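Local atomic coordinates of ATP-dependent DNA helicase (Mycobacterium smegmatis, PDB entry 5V9X), a protein that unwinds RNA:DNA hybrids as a 3'-to-5' helicase, probably using ATP hydrolysis to move along single-stranded DNA. Residues Arg433-Gln447 with Lys654-Leu668. Residues are numbered along the deposited sequence; the frame is centred on the assembly and turned at random.
Sequences RTDLIGCAVTVQRMQ and KMGFAGYATDNLHQL
In the second RecA-like domain of this helicase, helix 433-447, which follows the sheet strand 424-429, packs against the turn and Phe657 that lead into edge strand 657-659, and against the helix that begins at Ala661. Leu436 points into the first turns of the later helix, its CD2 lying 3.6 Å from Leu665 N and close to Ala661 O. Beside it Ile437 crosses Leu665 at about a right angle, while Ile437 CD1 meets Leu668 CD2 at 3.6 Å. Arg433 and Leu668 run past each other in opposite directions. With chi2 and chi3 both bent (-121° and -94°), the arginine folds its guanidinium over the leucine, whose CD1 sits 3.7 Å above the centre of the guanidinium plane. NH2 of Arg433 forms a salt bridge with Glu671, one turn further along the same helix as Leu668.

Toward the other end, Ala440 CB lies in the ring plane of Phe657, 3.6 Å from CZ at the ring edge. Met655 lays its extended chain across the helix, passing obliquely over Gln444, with its CE 3.4 Å from Gln444 OE1, an oxygen that accepts a hydrogen bond from Arg651. Phe636 of helix 627-640 touches Ala440, Gln444 and Met655. At the exposed end, Gln447 NE2 donates to Lys654 O (3.1 Å, N-H...O angle 143°) in the Schellman motif that ends helix 645-653, with Gly656 at positive phi. Backbone bonds from Gly656, Ala658 and Tyr660 to Val260 and Val262 add strand 657-659 in parallel beside strand 256-262, extending the parallel sheet of a RecA-like domain at its edge by a strand from much later in the chain.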
# COMPACT_ATOMS: atom_id res chain seq x y z
N ARG A 433 -1.20 15.71 18.64
CA ARG A 433 -1.41 17.06 18.13
C ARG A 433 -1.14 17.16 16.63
O ARG A 433 -2.01 17.55 15.86
CB ARG A 433 -0.54 18.06 18.91
CG ARG A 433 -0.93 18.17 20.38
CD ARG A 433 -1.32 19.59 20.74
NE ARG A 433 -0.20 20.35 21.29
CZ ARG A 433 -0.24 21.66 21.54
NH1 ARG A 433 -1.34 22.35 21.30
NH2 ARG A 433 0.83 22.27 22.05
N THR A 434 0.08 16.80 16.21
CA THR A 434 0.40 16.91 14.78
C THR A 434 -0.35 15.89 13.94
O THR A 434 -0.46 16.08 12.72
CB THR A 434 1.90 16.75 14.54
OG1 THR A 434 2.32 15.45 14.95
CG2 THR A 434 2.67 17.82 15.31
N ASP A 435 -0.87 14.82 14.54
CA ASP A 435 -1.72 13.91 13.79
C ASP A 435 -3.05 14.56 13.44
O ASP A 435 -3.66 14.21 12.42
CB ASP A 435 -1.95 12.62 14.59
CG ASP A 435 -2.65 11.55 13.78
OD1 ASP A 435 -2.64 11.63 12.54
OD2 ASP A 435 -3.23 10.63 14.39
N LEU A 436 -3.50 15.51 14.26
CA LEU A 436 -4.74 16.23 13.96
C LEU A 436 -4.63 16.97 12.63
O LEU A 436 -5.59 16.98 11.84
CB LEU A 436 -5.06 17.20 15.10
CG LEU A 436 -6.19 18.21 14.90
CD1 LEU A 436 -7.51 17.51 14.66
CD2 LEU A 436 -6.28 19.14 16.10
N ILE A 437 -3.48 17.59 12.36
CA ILE A 437 -3.25 18.20 11.06
C ILE A 437 -3.26 17.14 9.97
O ILE A 437 -3.77 17.36 8.86
CB ILE A 437 -1.94 19.00 11.07
CG1 ILE A 437 -2.02 20.15 12.08
CG2 ILE A 437 -1.62 19.53 9.68
CD1 ILE A 437 -0.68 20.78 12.38
N GLY A 438 -2.68 15.97 10.26
CA GLY A 438 -2.67 14.90 9.27
C GLY A 438 -4.06 14.42 8.91
O GLY A 438 -4.37 14.21 7.73
N CYS A 439 -4.93 14.24 9.91
CA CYS A 439 -6.30 13.83 9.64
C CYS A 439 -7.08 14.92 8.91
O CYS A 439 -7.90 14.62 8.04
CB CYS A 439 -7.00 13.45 10.94
SG CYS A 439 -6.24 12.09 11.84
N ALA A 440 -6.83 16.18 9.26
CA ALA A 440 -7.56 17.28 8.63
C ALA A 440 -7.23 17.38 7.14
O ALA A 440 -8.14 17.43 6.30
CB ALA A 440 -7.25 18.59 9.34
N VAL A 441 -5.94 17.42 6.80
CA VAL A 441 -5.55 17.46 5.40
C VAL A 441 -6.11 16.25 4.66
O VAL A 441 -6.56 16.35 3.51
CB VAL A 441 -4.01 17.54 5.27
CG1 VAL A 441 -3.59 17.44 3.81
CG2 VAL A 441 -3.50 18.83 5.88
N THR A 442 -6.10 15.08 5.31
CA THR A 442 -6.64 13.88 4.68
C THR A 442 -8.12 14.04 4.36
O THR A 442 -8.56 13.76 3.24
CB THR A 442 -6.40 12.67 5.58
OG1 THR A 442 -5.00 12.49 5.78
CG2 THR A 442 -6.98 11.42 4.94
N VAL A 443 -8.91 14.50 5.34
CA VAL A 443 -10.32 14.78 5.09
C VAL A 443 -10.48 15.81 3.98
O VAL A 443 -11.35 15.68 3.12
CB VAL A 443 -11.01 15.24 6.39
CG1 VAL A 443 -12.38 15.84 6.10
CG2 VAL A 443 -11.13 14.08 7.37
N GLN A 444 -9.62 16.83 3.98
CA GLN A 444 -9.68 17.86 2.95
C GLN A 444 -9.47 17.27 1.56
O GLN A 444 -10.26 17.52 0.64
CB GLN A 444 -8.64 18.94 3.25
CG GLN A 444 -8.53 20.02 2.20
CD GLN A 444 -7.42 21.00 2.51
OE1 GLN A 444 -7.60 21.95 3.26
NE2 GLN A 444 -6.25 20.76 1.92
N ARG A 445 -8.41 16.47 1.39
CA ARG A 445 -8.12 15.89 0.09
C ARG A 445 -9.18 14.87 -0.32
O ARG A 445 -9.46 14.72 -1.51
CB ARG A 445 -6.74 15.25 0.09
CG ARG A 445 -5.61 16.18 0.55
CD ARG A 445 -4.98 16.93 -0.61
NE ARG A 445 -4.01 16.11 -1.34
CZ ARG A 445 -3.34 16.52 -2.41
NH1 ARG A 445 -3.54 17.74 -2.89
NH2 ARG A 445 -2.48 15.71 -3.00
N MET A 446 -9.76 14.15 0.65
CA MET A 446 -10.79 13.16 0.33
C MET A 446 -12.03 13.83 -0.25
O MET A 446 -12.65 13.30 -1.18
CB MET A 446 -11.16 12.36 1.57
CG MET A 446 -10.11 11.39 2.06
SD MET A 446 -10.48 10.81 3.73
CE MET A 446 -11.96 9.86 3.43
N GLN A 447 -12.42 14.98 0.30
CA GLN A 447 -13.61 15.67 -0.18
C GLN A 447 -13.42 16.20 -1.60
O GLN A 447 -14.38 16.27 -2.37
CB GLN A 447 -13.98 16.80 0.77
CG GLN A 447 -14.37 16.32 2.17
CD GLN A 447 -14.57 17.47 3.15
OE1 GLN A 447 -14.15 18.60 2.90
NE2 GLN A 447 -15.22 17.17 4.27
N LYS A 654 -16.39 22.70 7.61
CA LYS A 654 -16.57 21.99 6.35
C LYS A 654 -15.64 20.78 6.24
O LYS A 654 -15.66 20.10 5.20
CB LYS A 654 -16.37 22.93 5.17
CG LYS A 654 -15.16 23.84 5.27
CD LYS A 654 -15.19 24.91 4.19
CE LYS A 654 -16.44 25.77 4.29
NZ LYS A 654 -16.44 26.87 3.29
N MET A 655 -14.84 20.51 7.26
CA MET A 655 -14.11 19.25 7.39
C MET A 655 -14.78 18.29 8.36
O MET A 655 -14.33 17.14 8.46
CB MET A 655 -12.67 19.51 7.85
CG MET A 655 -11.81 20.17 6.80
SD MET A 655 -10.19 20.62 7.43
CE MET A 655 -9.53 21.43 5.99
N GLY A 656 -15.81 18.72 9.07
CA GLY A 656 -16.46 17.87 10.04
C GLY A 656 -15.81 17.85 11.40
O GLY A 656 -16.03 16.90 12.16
N PHE A 657 -15.01 18.86 11.73
CA PHE A 657 -14.39 18.95 13.06
C PHE A 657 -15.46 18.87 14.14
O PHE A 657 -16.49 19.54 14.07
CB PHE A 657 -13.61 20.26 13.18
CG PHE A 657 -12.22 20.21 12.61
CD1 PHE A 657 -11.96 19.53 11.43
CD2 PHE A 657 -11.17 20.85 13.25
CE1 PHE A 657 -10.68 19.49 10.91
CE2 PHE A 657 -9.89 20.81 12.73
CZ PHE A 657 -9.65 20.13 11.56
N ALA A 658 -15.20 18.04 15.15
CA ALA A 658 -16.16 17.83 16.22
C ALA A 658 -15.44 17.58 17.53
O ALA A 658 -14.26 17.22 17.55
CB ALA A 658 -17.11 16.66 15.90
N GLY A 659 -16.16 17.78 18.63
CA GLY A 659 -15.59 17.62 19.95
C GLY A 659 -14.81 18.85 20.37
O GLY A 659 -15.38 19.87 20.76
N TYR A 660 -13.48 18.76 20.30
CA TYR A 660 -12.60 19.89 20.55
C TYR A 660 -11.53 20.00 19.47
O TYR A 660 -10.43 20.50 19.72
CB TYR A 660 -11.95 19.79 21.93
CG TYR A 660 -12.93 19.71 23.08
CD1 TYR A 660 -13.69 20.81 23.44
CD2 TYR A 660 -13.07 18.54 23.80
CE1 TYR A 660 -14.58 20.73 24.50
CE2 TYR A 660 -13.95 18.45 24.86
CZ TYR A 660 -14.71 19.55 25.21
OH TYR A 660 -15.59 19.47 26.26
N ALA A 661 -11.84 19.53 18.26
CA ALA A 661 -10.85 19.55 17.19
C ALA A 661 -10.50 20.97 16.76
O ALA A 661 -9.35 21.23 16.38
CB ALA A 661 -11.36 18.74 16.00
N THR A 662 -11.45 21.90 16.82
CA THR A 662 -11.15 23.28 16.47
C THR A 662 -10.28 23.95 17.53
O THR A 662 -9.32 24.65 17.20
CB THR A 662 -12.44 24.07 16.27
OG1 THR A 662 -13.21 23.49 15.21
CG2 THR A 662 -12.13 25.52 15.91
N ASP A 663 -10.60 23.74 18.81
CA ASP A 663 -9.82 24.34 19.88
C ASP A 663 -8.37 23.88 19.83
O ASP A 663 -7.45 24.69 19.96
CB ASP A 663 -10.44 24.00 21.24
CG ASP A 663 -11.69 24.80 21.53
OD1 ASP A 663 -11.71 26.02 21.25
OD2 ASP A 663 -12.67 24.21 22.04
N ASN A 664 -8.15 22.58 19.64
CA ASN A 664 -6.80 22.04 19.72
C ASN A 664 -5.95 22.40 18.51
O ASN A 664 -4.74 22.60 18.64
CB ASN A 664 -6.86 20.52 19.89
CG ASN A 664 -7.26 20.11 21.28
OD1 ASN A 664 -6.43 20.00 22.18
ND2 ASN A 664 -8.56 19.89 21.48
N LEU A 665 -6.56 22.48 17.33
CA LEU A 665 -5.81 22.91 16.15
C LEU A 665 -5.39 24.37 16.28
O LEU A 665 -4.24 24.73 16.02
CB LEU A 665 -6.64 22.71 14.88
CG LEU A 665 -6.00 23.27 13.61
CD1 LEU A 665 -4.68 22.58 13.33
CD2 LEU A 665 -6.95 23.16 12.43
N HIS A 666 -6.33 25.23 16.69
CA HIS A 666 -6.02 26.64 16.88
C HIS A 666 -4.93 26.82 17.92
O HIS A 666 -3.96 27.56 17.71
CB HIS A 666 -7.28 27.40 17.29
CG HIS A 666 -7.12 28.89 17.28
ND1 HIS A 666 -6.38 29.56 18.24
CD2 HIS A 666 -7.60 29.84 16.44
CE1 HIS A 666 -6.41 30.86 17.98
NE2 HIS A 666 -7.14 31.05 16.90
N GLN A 667 -5.06 26.15 19.06
CA GLN A 667 -4.06 26.26 20.11
C GLN A 667 -2.71 25.74 19.64
O GLN A 667 -1.66 26.33 19.94
CB GLN A 667 -4.51 25.50 21.36
CG GLN A 667 -3.61 25.69 22.55
CD GLN A 667 -3.65 24.53 23.51
OE1 GLN A 667 -4.38 23.56 23.30
NE2 GLN A 667 -2.86 24.61 24.58
N LEU A 668 -2.71 24.63 18.89
CA LEU A 668 -1.46 24.07 18.39
C LEU A 668 -0.72 25.07 17.51
O LEU A 668 0.48 25.31 17.68
CB LEU A 668 -1.74 22.78 17.61
CG LEU A 668 -0.58 22.16 16.85
CD1 LEU A 668 0.52 21.71 17.79
CD2 LEU A 668 -1.07 21.00 16.00